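Local coordinates for protein insecticidal Delta-Endotoxin Cry8Ea1 (Bacillus Thuringiensis, PDB 3EB7) that is toxic to the soil-dwelling larvae of Holotrichia parallela, probably by binding receptors on gut cells and opening pores in their membranes, as in related three-domain Cry toxins, at residues 460-465 with 474-479; 274-279 with 452-457; 345-350 with 388-393. All coordinates share one frame; numbering follows the deposited sequence.

Interaction 1 of 3, residues 460-465 with 474-479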
ATOM      1  N   PRO A 460      16.701   3.660  14.314  1.00 25.03           N
ATOM      2  CA  PRO A 460      15.650   4.688  14.464  1.00 25.16           C
ATOM      3  C   PRO A 460      14.290   4.291  13.828  1.00 25.44           C
ATOM      4  O   PRO A 460      14.231   3.677  12.744  1.00 25.46           O
ATOM      5  CB  PRO A 460      16.240   5.933  13.774  1.00 24.71           C
ATOM      6  CG  PRO A 460      17.624   5.592  13.414  1.00 26.05           C
ATOM      7  CD  PRO A 460      17.822   4.108  13.473  1.00 24.37           C
ATOM      8  N   LYS A 461      13.221   4.654  14.518  1.00 25.24           N
ATOM      9  CA  LYS A 461      11.883   4.456  14.039  1.00 25.67           C
ATOM     10  C   LYS A 461      11.530   5.639  13.181  1.00 25.96           C
ATOM     11  O   LYS A 461      12.205   6.676  13.272  1.00 25.90           O
ATOM     12  CB  LYS A 461      10.918   4.360  15.216  1.00 25.94           C
ATOM     13  CG  LYS A 461      11.148   3.162  16.119  1.00 27.40           C
ATOM     14  CD  LYS A 461      10.223   3.319  17.304  1.00 34.58           C
ATOM     15  CE  LYS A 461      10.358   2.202  18.319  1.00 38.87           C
ATOM     16  NZ  LYS A 461       9.437   2.459  19.500  1.00 42.96           N
ATOM     17  N   PRO A 462      10.494   5.496  12.308  1.00 26.01           N
ATOM     18  CA  PRO A 462       9.995   6.657  11.557  1.00 26.07           C
ATOM     19  C   PRO A 462       9.484   7.756  12.489  1.00 26.30           C
ATOM     20  O   PRO A 462       9.047   7.477  13.585  1.00 25.84           O
ATOM     21  CB  PRO A 462       8.850   6.074  10.725  1.00 26.11           C
ATOM     22  CG  PRO A 462       9.185   4.604  10.650  1.00 26.30           C
ATOM     23  CD  PRO A 462       9.776   4.260  11.953  1.00 24.65           C
ATOM     24  N   SER A 463       9.562   9.002  12.058  1.00 27.30           N
ATOM     25  CA  SER A 463       9.058  10.108  12.870  1.00 28.67           C
ATOM     26  C   SER A 463       7.593  10.333  12.576  1.00 28.97           C
ATOM     27  O   SER A 463       7.073   9.835  11.569  1.00 29.65           O
ATOM     28  CB  SER A 463       9.885  11.368  12.605  1.00 28.94           C
ATOM     29  OG  SER A 463      11.262  11.088  12.912  1.00 30.67           O
ATOM     30  N   ALA A 464       6.911  11.049  13.461  1.00 29.38           N
ATOM     31  CA  ALA A 464       5.488  11.240  13.304  1.00 30.09           C
ATOM     32  C   ALA A 464       5.231  12.306  12.222  1.00 30.26           C
ATOM     33  O   ALA A 464       5.170  13.502  12.506  1.00 30.82           O
ATOM     34  CB  ALA A 464       4.838  11.605  14.638  1.00 30.71           C
ATOM     35  N   ASN A 465       5.146  11.843  10.976  1.00 29.45           N
ATOM     36  CA  ASN A 465       4.813  12.640   9.805  1.00 29.36           C
ATOM     37  C   ASN A 465       4.168  11.658   8.797  1.00 29.02           C
ATOM     38  O   ASN A 465       4.276  10.440   8.979  1.00 29.46           O
ATOM     39  CB  ASN A 465       6.086  13.306   9.230  1.00 29.44           C
ATOM     40  CG  ASN A 465       7.097  12.294   8.675  1.00 31.55           C
ATOM     41  OD1 ASN A 465       6.774  11.474   7.810  1.00 32.09           O
ATOM     42  ND2 ASN A 465       8.329  12.350   9.175  1.00 32.28           N
ATOM     43  N   ASP A 474       6.617   4.396   5.502  1.00 21.46           N
ATOM     44  CA  ASP A 474       7.336   5.439   6.209  1.00 23.37           C
ATOM     45  C   ASP A 474       8.825   5.599   5.834  1.00 22.94           C
ATOM     46  O   ASP A 474       9.574   4.619   5.723  1.00 24.72           O
ATOM     47  CB  ASP A 474       7.231   5.203   7.706  1.00 24.85           C
ATOM     48  CG  ASP A 474       5.804   5.365   8.234  1.00 29.81           C
ATOM     49  OD1 ASP A 474       5.033   6.217   7.699  1.00 34.77           O
ATOM     50  OD2 ASP A 474       5.467   4.626   9.197  1.00 34.29           O
ATOM     51  N   PRO A 475       9.270   6.840   5.641  1.00 21.88           N
ATOM     52  CA  PRO A 475      10.716   7.067   5.486  1.00 20.36           C
ATOM     53  C   PRO A 475      11.386   7.038   6.885  1.00 20.20           C
ATOM     54  O   PRO A 475      10.679   7.093   7.897  1.00 18.49           O
ATOM     55  CB  PRO A 475      10.770   8.497   4.961  1.00 20.20           C
ATOM     56  CG  PRO A 475       9.547   9.184   5.649  1.00 19.68           C
ATOM     57  CD  PRO A 475       8.477   8.094   5.603  1.00 21.21           C
ATOM     58  N   ILE A 476      12.725   7.000   6.939  1.00 20.39           N
ATOM     59  CA  ILE A 476      13.448   7.280   8.187  1.00 21.21           C
ATOM     60  C   ILE A 476      13.969   8.726   8.089  1.00 22.08           C
ATOM     61  O   ILE A 476      14.476   9.111   7.055  1.00 22.36           O
ATOM     62  CB  ILE A 476      14.596   6.222   8.501  1.00 21.69           C
ATOM     63  CG1 ILE A 476      14.057   4.778   8.605  1.00 20.22           C
ATOM     64  CG2 ILE A 476      15.364   6.546   9.788  1.00 20.06           C
ATOM     65  CD1 ILE A 476      12.885   4.635   9.474  1.00 18.90           C
ATOM     66  N   SER A 477      13.825   9.509   9.158  1.00 23.16           N
ATOM     67  CA  SER A 477      14.183  10.951   9.184  1.00 24.88           C
ATOM     68  C   SER A 477      15.422  11.246  10.032  1.00 25.13           C
ATOM     69  O   SER A 477      15.623  10.612  11.054  1.00 26.67           O
ATOM     70  CB  SER A 477      13.023  11.788   9.758  1.00 24.41           C
ATOM     71  OG  SER A 477      11.802  11.460   9.102  1.00 28.01           O
ATOM     72  N   PHE A 478      16.234  12.223   9.625  1.00 25.84           N
ATOM     73  CA  PHE A 478      17.335  12.714  10.470  1.00 25.65           C
ATOM     74  C   PHE A 478      17.276  14.225  10.584  1.00 25.89           C
ATOM     75  O   PHE A 478      17.186  14.910   9.579  1.00 25.27           O
ATOM     76  CB  PHE A 478      18.689  12.268   9.934  1.00 24.73           C
ATOM     77  CG  PHE A 478      18.785  10.787   9.726  1.00 26.33           C
ATOM     78  CD1 PHE A 478      18.383  10.207   8.519  1.00 26.25           C
ATOM     79  CD2 PHE A 478      19.247   9.959  10.740  1.00 26.09           C
ATOM     80  CE1 PHE A 478      18.423   8.820   8.343  1.00 26.98           C
ATOM     81  CE2 PHE A 478      19.311   8.562  10.558  1.00 27.74           C
ATOM     82  CZ  PHE A 478      18.897   7.995   9.368  1.00 25.38           C
ATOM     83  N   ASN A 479      17.257  14.722  11.821  1.00 26.79           N
ATOM     84  CA  ASN A 479      17.430  16.143  12.104  1.00 27.94           C
ATOM     85  C   ASN A 479      18.900  16.456  12.397  1.00 27.90           C
ATOM     86  O   ASN A 479      19.277  17.607  12.519  1.00 29.05           O
ATOM     87  CB  ASN A 479      16.561  16.586  13.286  1.00 28.75           C
ATOM     88  CG  ASN A 479      15.082  16.629  12.947  1.00 30.09           C
ATOM     89  OD1 ASN A 479      14.259  16.042  13.659  1.00 33.68           O
ATOM     90  ND2 ASN A 479      14.733  17.335  11.877  1.00 28.42           N
TER
HETATM   91  O   HOH W   1      12.939   8.731  11.764  1.00 23.96           O
HETATM   92  O   HOH W   2      10.328   9.334   9.419  1.00 20.58           O
HETATM   93  O   HOH W   3      13.393  13.420  12.818  1.00 34.00           O
HETATM   94  O   HOH W   4       5.355   8.626   6.809  1.00 27.35           O
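The pyrrolidine ring of Pro462 lies across the side chain of Asp474 at about a right angle, its CB 3.5 Å from the CB of Asp474, while another corner of the ring, CG, meets Ile476 CD1 at 3.9 Å. A second proline, Pro460, sets its CB near Ile476 CG2, and its CG comes to the Phe478 ring obliquely, 4.5 Å from CE2, a loose contact. Ile476 reaches both prolines through its torsions: chi1 of -58° sets CG2 anti to the backbone N, on the Pro460 side, and chi2 of -49° bends CD1 to Pro462. Asn465 OD1 accepts from Val467 N, two residues on in its own loop, and Asn465 ND2 stands 3.6 Å from Ser477 OG.

Polar groups of the two segments are joined through water. One water accepts from Ser477 N at 2.9 Å, donates to Lys461 O at 2.7 Å and also bonds Ser463 OG. Another accepts from Ser463 N at 2.8 Å, donates to Pro475 O at 2.7 Å and bonds Ser477 OG. Ile476 and Phe478 make their backbone hydrogen bonds to strand 578-588, whereas Ser477 N, on the other edge, donates to a water shared with the loop. A proline-rich loop, bent by an inverse gamma turn at Ala464, thus lies along the edge of strand 476-478, with waters between them, in the C-terminal beta-sandwich domain of a three-domain Cry toxin.

Interaction 2 of 3, residues 274-279 with 452-457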
ATOM      1  N   LYS A 274       4.546   4.816  15.343  1.00 24.84           N
ATOM      2  CA  LYS A 274       5.479   4.563  14.255  1.00 25.55           C
ATOM      3  C   LYS A 274       6.525   3.476  14.661  1.00 24.27           C
ATOM      4  O   LYS A 274       6.915   3.392  15.816  1.00 24.14           O
ATOM      5  CB  LYS A 274       6.101   5.903  13.795  1.00 26.93           C
ATOM      6  CG  LYS A 274       5.110   6.842  13.050  1.00 27.61           C
ATOM      7  CD  LYS A 274       4.799   6.340  11.614  1.00 28.49           C
ATOM      8  CE  LYS A 274       4.066   7.368  10.741  1.00 30.81           C
ATOM      9  NZ  LYS A 274       3.325   8.404  11.532  1.00 34.86           N
ATOM     10  N   HIS A 275       6.876   2.586  13.734  1.00 22.55           N
ATOM     11  CA  HIS A 275       7.700   1.405  14.069  1.00 21.73           C
ATOM     12  C   HIS A 275       8.351   0.962  12.777  1.00 21.02           C
ATOM     13  O   HIS A 275       7.911   1.341  11.683  1.00 21.43           O
ATOM     14  CB  HIS A 275       6.821   0.233  14.605  1.00 21.74           C
ATOM     15  CG  HIS A 275       5.645  -0.096  13.708  1.00 19.32           C
ATOM     16  ND1 HIS A 275       5.683  -1.106  12.768  1.00 14.91           N
ATOM     17  CD2 HIS A 275       4.430   0.494  13.575  1.00 16.85           C
ATOM     18  CE1 HIS A 275       4.538  -1.126  12.098  1.00 18.21           C
ATOM     19  NE2 HIS A 275       3.752  -0.176  12.576  1.00 15.15           N
ATOM     20  N   LEU A 276       9.393   0.157  12.905  1.00 19.88           N
ATOM     21  CA  LEU A 276      10.043  -0.460  11.765  1.00 19.47           C
ATOM     22  C   LEU A 276       9.154  -1.565  11.229  1.00 19.13           C
ATOM     23  O   LEU A 276       8.402  -2.192  11.980  1.00 19.58           O
ATOM     24  CB  LEU A 276      11.403  -1.057  12.209  1.00 19.83           C
ATOM     25  CG  LEU A 276      12.479   0.014  12.412  1.00 20.42           C
ATOM     26  CD1 LEU A 276      13.471  -0.491  13.438  1.00 20.57           C
ATOM     27  CD2 LEU A 276      13.132   0.395  11.051  1.00 19.55           C
ATOM     28  N   PHE A 277       9.227  -1.816   9.936  1.00 19.20           N
ATOM     29  CA  PHE A 277       8.383  -2.840   9.325  1.00 19.06           C
ATOM     30  C   PHE A 277       8.531  -4.155  10.103  1.00 19.01           C
ATOM     31  O   PHE A 277       9.634  -4.597  10.354  1.00 18.49           O
ATOM     32  CB  PHE A 277       8.783  -3.016   7.861  1.00 18.87           C
ATOM     33  CG  PHE A 277       7.890  -3.966   7.105  1.00 20.19           C
ATOM     34  CD1 PHE A 277       6.672  -3.533   6.573  1.00 18.75           C
ATOM     35  CD2 PHE A 277       8.255  -5.295   6.935  1.00 20.36           C
ATOM     36  CE1 PHE A 277       5.838  -4.405   5.861  1.00 17.20           C
ATOM     37  CE2 PHE A 277       7.419  -6.166   6.241  1.00 20.59           C
ATOM     38  CZ  PHE A 277       6.195  -5.702   5.704  1.00 17.92           C
ATOM     39  N   ASP A 278       7.434  -4.767  10.526  1.00 19.65           N
ATOM     40  CA  ASP A 278       7.550  -5.982  11.375  1.00 20.08           C
ATOM     41  C   ASP A 278       6.565  -7.120  11.045  1.00 19.53           C
ATOM     42  O   ASP A 278       5.656  -6.956  10.251  1.00 18.87           O
ATOM     43  CB  ASP A 278       7.540  -5.645  12.875  1.00 20.45           C
ATOM     44  CG  ASP A 278       6.246  -4.986  13.342  1.00 22.98           C
ATOM     45  OD1 ASP A 278       5.277  -4.910  12.562  1.00 25.90           O
ATOM     46  OD2 ASP A 278       6.182  -4.556  14.526  1.00 27.86           O
ATOM     47  N   PHE A 279       6.799  -8.273  11.646  1.00 20.28           N
ATOM     48  CA  PHE A 279       5.964  -9.467  11.433  1.00 20.97           C
ATOM     49  C   PHE A 279       5.548 -10.017  12.770  1.00 20.73           C
ATOM     50  O   PHE A 279       6.387 -10.104  13.669  1.00 21.33           O
ATOM     51  CB  PHE A 279       6.736 -10.549  10.667  1.00 20.19           C
ATOM     52  CG  PHE A 279       7.017 -10.177   9.245  1.00 20.32           C
ATOM     53  CD1 PHE A 279       8.250  -9.583   8.889  1.00 21.06           C
ATOM     54  CD2 PHE A 279       6.048 -10.367   8.264  1.00 15.68           C
ATOM     55  CE1 PHE A 279       8.494  -9.206   7.555  1.00 17.42           C
ATOM     56  CE2 PHE A 279       6.284 -10.010   6.947  1.00 15.59           C
ATOM     57  CZ  PHE A 279       7.495  -9.427   6.589  1.00 18.85           C
ATOM     58  N   PRO A 452      12.943  -0.389   1.016  1.00 23.27           N
ATOM     59  CA  PRO A 452      12.598   0.695   1.923  1.00 22.64           C
ATOM     60  C   PRO A 452      13.426   0.560   3.188  1.00 22.56           C
ATOM     61  O   PRO A 452      13.507  -0.535   3.734  1.00 23.09           O
ATOM     62  CB  PRO A 452      11.129   0.404   2.228  1.00 22.79           C
ATOM     63  CG  PRO A 452      10.642  -0.305   1.013  1.00 21.65           C
ATOM     64  CD  PRO A 452      11.761  -1.212   0.674  1.00 22.94           C
ATOM     65  N   VAL A 453      14.034   1.638   3.672  1.00 21.81           N
ATOM     66  CA  VAL A 453      14.928   1.514   4.840  1.00 21.84           C
ATOM     67  C   VAL A 453      14.190   1.197   6.158  1.00 21.47           C
ATOM     68  O   VAL A 453      14.809   0.781   7.153  1.00 20.90           O
ATOM     69  CB  VAL A 453      15.875   2.734   5.002  1.00 22.00           C
ATOM     70  CG1 VAL A 453      16.855   2.811   3.824  1.00 21.36           C
ATOM     71  CG2 VAL A 453      15.041   4.056   5.160  1.00 22.77           C
ATOM     72  N   VAL A 454      12.870   1.358   6.135  1.00 20.98           N
ATOM     73  CA  VAL A 454      12.006   1.006   7.261  1.00 19.80           C
ATOM     74  C   VAL A 454      12.010  -0.532   7.492  1.00 19.52           C
ATOM     75  O   VAL A 454      11.591  -1.009   8.544  1.00 20.82           O
ATOM     76  CB  VAL A 454      10.593   1.666   7.116  1.00 19.94           C
ATOM     77  CG1 VAL A 454       9.724   0.998   6.012  1.00 19.15           C
ATOM     78  CG2 VAL A 454       9.872   1.741   8.457  1.00 19.74           C
ATOM     79  N   LYS A 455      12.566  -1.282   6.552  1.00 17.83           N
ATOM     80  CA  LYS A 455      12.745  -2.727   6.693  1.00 17.73           C
ATOM     81  C   LYS A 455      14.069  -3.118   7.361  1.00 17.61           C
ATOM     82  O   LYS A 455      14.590  -4.214   7.123  1.00 17.12           O
ATOM     83  CB  LYS A 455      12.631  -3.429   5.321  1.00 17.24           C
ATOM     84  CG  LYS A 455      11.367  -3.076   4.518  1.00 16.07           C
ATOM     85  CD  LYS A 455      11.292  -4.078   3.357  1.00 19.61           C
ATOM     86  CE  LYS A 455      10.494  -5.341   3.754  1.00 17.62           C
ATOM     87  NZ  LYS A 455      10.835  -6.541   2.946  1.00 15.53           N
ATOM     88  N   ALA A 456      14.640  -2.207   8.149  1.00 18.54           N
ATOM     89  CA  ALA A 456      15.840  -2.508   8.955  1.00 18.72           C
ATOM     90  C   ALA A 456      15.519  -3.359  10.161  1.00 19.94           C
ATOM     91  O   ALA A 456      14.377  -3.369  10.665  1.00 20.34           O
ATOM     92  CB  ALA A 456      16.507  -1.248   9.394  1.00 19.49           C
ATOM     93  N   SER A 457      16.533  -4.080  10.644  1.00 21.60           N
ATOM     94  CA  SER A 457      16.371  -4.983  11.777  1.00 21.95           C
ATOM     95  C   SER A 457      16.307  -4.232  13.087  1.00 23.06           C
ATOM     96  O   SER A 457      15.942  -4.814  14.113  1.00 24.12           O
ATOM     97  CB  SER A 457      17.542  -5.976  11.832  1.00 22.73           C
ATOM     98  OG  SER A 457      18.786  -5.312  12.096  1.00 21.02           O
TER
HETATM   99  O   HOH W   5      12.116  -5.072   9.297  1.00 15.76           O
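Phe277 swings its ring to Lys455 by placing CG opposite its backbone N (chi1 -175°), and Lys455 answers with a bend at chi3 (90°) that presents CE to the ring. The two side chains then run side by side, pointing the same way, with Lys455 CE 3.9 Å from Phe277 CD2. Beyond this apolar stretch the ammonium group is gripped by a salt bridge to Asp438 and by hydrogen bonds to Asn441 and Gln237, which together fix the end of the chain.

Between the backbones, Phe277 N donates to Val454 O over 2.9 Å, at an N-H...O angle of 153°, approaching from above the carbonyl plane. The same oxygen is closely covered by Leu276, whose CD2 comes to 3.3 Å from Val454 O and whose other contacts include Ala456 CB at 4.1 Å. Val454 turns CG2 to the carbonyl of His275, 3.8 Å from His275 O. A water completes the join, donating to Phe277 O at 2.7 Å and to Ala456 O at 3.1 Å. On the far side of Leu276, its carbonyl accepts from His275 ND1, and NE2 of that imidazole is engaged by Glu241.

A short 3-10 turn thus meets an extended chain where two domains adjoin. Residues 274-279 lead into strand 278-292, where Phe279 pairs with Gln309 of strand 296-310; residues 452-457 leave strand 448-452, and Val453 packs on Ile487 of strand 482-491 and on Ile580 and Ile583 of strand 578-588.

Interaction 3 of 3, residues 345-350 with 388-393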
ATOM      1  N   LEU A 345     -11.734 -14.560   9.980  1.00 20.67           N
ATOM      2  CA  LEU A 345     -13.176 -14.523  10.012  1.00 22.05           C
ATOM      3  C   LEU A 345     -13.526 -14.389  11.477  1.00 21.77           C
ATOM      4  O   LEU A 345     -13.220 -15.275  12.248  1.00 22.59           O
ATOM      5  CB  LEU A 345     -13.729 -15.801   9.379  1.00 22.84           C
ATOM      6  CG  LEU A 345     -15.213 -15.878   8.953  1.00 27.63           C
ATOM      7  CD1 LEU A 345     -16.061 -16.253  10.133  1.00 33.24           C
ATOM      8  CD2 LEU A 345     -15.792 -14.612   8.338  1.00 26.45           C
ATOM      9  N   SER A 346     -14.118 -13.262  11.883  1.00 21.87           N
ATOM     10  CA  SER A 346     -14.321 -12.999  13.302  1.00 22.66           C
ATOM     11  C   SER A 346     -15.785 -12.869  13.625  1.00 23.47           C
ATOM     12  O   SER A 346     -16.563 -12.358  12.808  1.00 24.55           O
ATOM     13  CB  SER A 346     -13.620 -11.717  13.756  1.00 22.56           C
ATOM     14  OG  SER A 346     -12.288 -11.615  13.263  1.00 24.98           O
ATOM     15  N   THR A 347     -16.153 -13.289  14.831  1.00 22.60           N
ATOM     16  CA  THR A 347     -17.489 -13.092  15.299  1.00 22.10           C
ATOM     17  C   THR A 347     -17.510 -11.996  16.374  1.00 22.38           C
ATOM     18  O   THR A 347     -17.076 -12.189  17.504  1.00 22.72           O
ATOM     19  CB  THR A 347     -18.089 -14.428  15.811  1.00 21.99           C
ATOM     20  OG1 THR A 347     -18.065 -15.388  14.749  1.00 21.95           O
ATOM     21  CG2 THR A 347     -19.533 -14.249  16.305  1.00 19.30           C
ATOM     22  N   ALA A 348     -18.021 -10.835  16.006  1.00 22.24           N
ATOM     23  CA  ALA A 348     -18.268  -9.801  16.956  1.00 22.47           C
ATOM     24  C   ALA A 348     -19.621 -10.086  17.657  1.00 23.25           C
ATOM     25  O   ALA A 348     -20.692 -10.067  17.022  1.00 23.72           O
ATOM     26  CB  ALA A 348     -18.237  -8.444  16.261  1.00 22.72           C
ATOM     27  N   GLY A 349     -19.550 -10.382  18.963  1.00 22.93           N
ATOM     28  CA  GLY A 349     -20.680 -10.853  19.753  1.00 21.45           C
ATOM     29  C   GLY A 349     -21.290  -9.734  20.569  1.00 21.59           C
ATOM     30  O   GLY A 349     -20.603  -8.740  20.900  1.00 20.73           O
ATOM     31  N   VAL A 350     -22.584  -9.891  20.860  1.00 20.72           N
ATOM     32  CA  VAL A 350     -23.324  -9.042  21.817  1.00 20.91           C
ATOM     33  C   VAL A 350     -24.133  -9.964  22.713  1.00 20.87           C
ATOM     34  O   VAL A 350     -24.900 -10.818  22.212  1.00 21.14           O
ATOM     35  CB  VAL A 350     -24.381  -8.070  21.163  1.00 21.07           C
ATOM     36  CG1 VAL A 350     -24.884  -7.055  22.214  1.00 18.34           C
ATOM     37  CG2 VAL A 350     -23.825  -7.351  19.978  1.00 20.45           C
ATOM     38  N   ILE A 388     -26.221 -15.590  21.967  1.00 23.99           N
ATOM     39  CA  ILE A 388     -25.751 -14.240  21.742  1.00 23.27           C
ATOM     40  C   ILE A 388     -26.170 -13.697  20.360  1.00 24.22           C
ATOM     41  O   ILE A 388     -26.425 -14.474  19.428  1.00 24.16           O
ATOM     42  CB  ILE A 388     -24.227 -14.168  21.855  1.00 22.83           C
ATOM     43  CG1 ILE A 388     -23.589 -15.288  21.012  1.00 23.16           C
ATOM     44  CG2 ILE A 388     -23.798 -14.245  23.307  1.00 18.43           C
ATOM     45  CD1 ILE A 388     -22.351 -14.878  20.281  1.00 21.58           C
ATOM     46  N   GLY A 389     -26.234 -12.368  20.237  1.00 24.59           N
ATOM     47  CA  GLY A 389     -26.138 -11.719  18.916  1.00 24.60           C
ATOM     48  C   GLY A 389     -24.710 -11.810  18.389  1.00 25.45           C
ATOM     49  O   GLY A 389     -23.741 -11.782  19.149  1.00 25.88           O
ATOM     50  N   ALA A 390     -24.556 -11.922  17.082  1.00 26.23           N
ATOM     51  CA  ALA A 390     -23.232 -12.025  16.493  1.00 28.26           C
ATOM     52  C   ALA A 390     -23.243 -11.390  15.099  1.00 29.36           C
ATOM     53  O   ALA A 390     -24.270 -11.449  14.396  1.00 30.17           O
ATOM     54  CB  ALA A 390     -22.788 -13.508  16.410  1.00 26.69           C
ATOM     55  N   GLN A 391     -22.100 -10.829  14.700  1.00 30.11           N
ATOM     56  CA  GLN A 391     -21.818 -10.409  13.314  1.00 30.01           C
ATOM     57  C   GLN A 391     -20.528 -11.033  12.821  1.00 29.94           C
ATOM     58  O   GLN A 391     -19.533 -10.978  13.513  1.00 30.09           O
ATOM     59  CB  GLN A 391     -21.624  -8.920  13.273  1.00 30.13           C
ATOM     60  CG  GLN A 391     -22.724  -8.221  12.616  1.00 33.93           C
ATOM     61  CD  GLN A 391     -22.857  -6.827  13.136  1.00 38.00           C
ATOM     62  OE1 GLN A 391     -21.908  -6.018  13.073  1.00 36.59           O
ATOM     63  NE2 GLN A 391     -24.045  -6.521  13.675  1.00 38.14           N
ATOM     64  N   GLU A 392     -20.526 -11.566  11.608  1.00 30.05           N
ATOM     65  CA  GLU A 392     -19.332 -12.160  11.026  1.00 30.54           C
ATOM     66  C   GLU A 392     -18.550 -11.081  10.290  1.00 29.30           C
ATOM     67  O   GLU A 392     -19.082 -10.451   9.380  1.00 28.97           O
ATOM     68  CB  GLU A 392     -19.701 -13.290  10.048  1.00 31.50           C
ATOM     69  CG  GLU A 392     -20.301 -14.550  10.696  1.00 38.56           C
ATOM     70  CD  GLU A 392     -19.237 -15.507  11.306  1.00 46.39           C
ATOM     71  OE1 GLU A 392     -18.983 -16.606  10.715  1.00 50.18           O
ATOM     72  OE2 GLU A 392     -18.661 -15.162  12.365  1.00 46.94           O
ATOM     73  N   LYS A 393     -17.294 -10.853  10.687  1.00 27.65           N
ATOM     74  CA  LYS A 393     -16.447  -9.929   9.963  1.00 25.87           C
ATOM     75  C   LYS A 393     -15.399 -10.760   9.190  1.00 25.18           C
ATOM     76  O   LYS A 393     -14.694 -11.588   9.751  1.00 24.52           O
ATOM     77  CB  LYS A 393     -15.809  -8.881  10.887  1.00 26.27           C
ATOM     78  CG  LYS A 393     -16.653  -8.320  12.033  1.00 27.26           C
ATOM     79  CD  LYS A 393     -17.930  -7.593  11.633  1.00 33.16           C
ATOM     80  CE  LYS A 393     -17.680  -6.165  11.033  1.00 39.41           C
ATOM     81  NZ  LYS A 393     -16.601  -5.321  11.709  1.00 37.91           N
TER
HETATM   82  O   HOH W   6     -11.697 -10.522  10.731  1.00 18.89           O
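Ser346 and Lys393 form a hydrogen-bonded pair in an antiparallel sheet with Greek-key strand order, one of the sheets of the beta-prism domain that three-domain Cry toxins share. Each residue both gives and accepts: Ser346 N donates to Lys393 O at 2.8 Å, and Lys393 N to Ser346 O at 2.7 Å. Ala348 and Gln391 repeat the exchange, with Ala348 N to Gln391 O at 2.9 Å and Gln391 N to Ala348 O at 2.8 Å. At the next pair, Val350 N donates to Gly389 O, and the return bond from Gly389 N is weak.

The residues in between, Thr347 and Gly349, use their backbone groups on strand 357-369, so alternate residues of strand 340-352 bond to strand 389-394 and to strand 357-369. Among the side chains, the Gln391 amide donates to Ile250 O, and Ser346 OG bonds a water at 2.8 Å that also makes a weak bond to Lys393 O. On the face carrying Thr347, Ala390 and Glu392, Thr347 OG1 donates to Glu392 OE2; the modelled separation of 2.5 Å is very short, and its exact length is doubtful. Ser346, Ala348 and Lys393 lie on the other face, against Ile247. Beside the threonine hydroxyl, the methyl Thr347 CG2 is pressed tightly on Ala390 CB, 3.3 Å away.

Interactions 1 and 2 adjoin, their centres 11 Å apart, and share the connection between strands 448-452 and 476-478: its early part meets residues 274-279 and its later part meets the strand that follows. Lys274 also reaches across, touching Asp474 and making a weak bond to Asn465 O. Interaction 3 lies apart, centred about 33 Å from interaction 2, and the chain completes it between the two halves of that contact. Interaction 2 is buried, with apolar side chains around a single direct backbone bond; interaction 1 is partly buried and bridged by water; interaction 3, at a sheet edge, relies on regular backbone pairing, with side chains of its outer strand partly or wholly exposed.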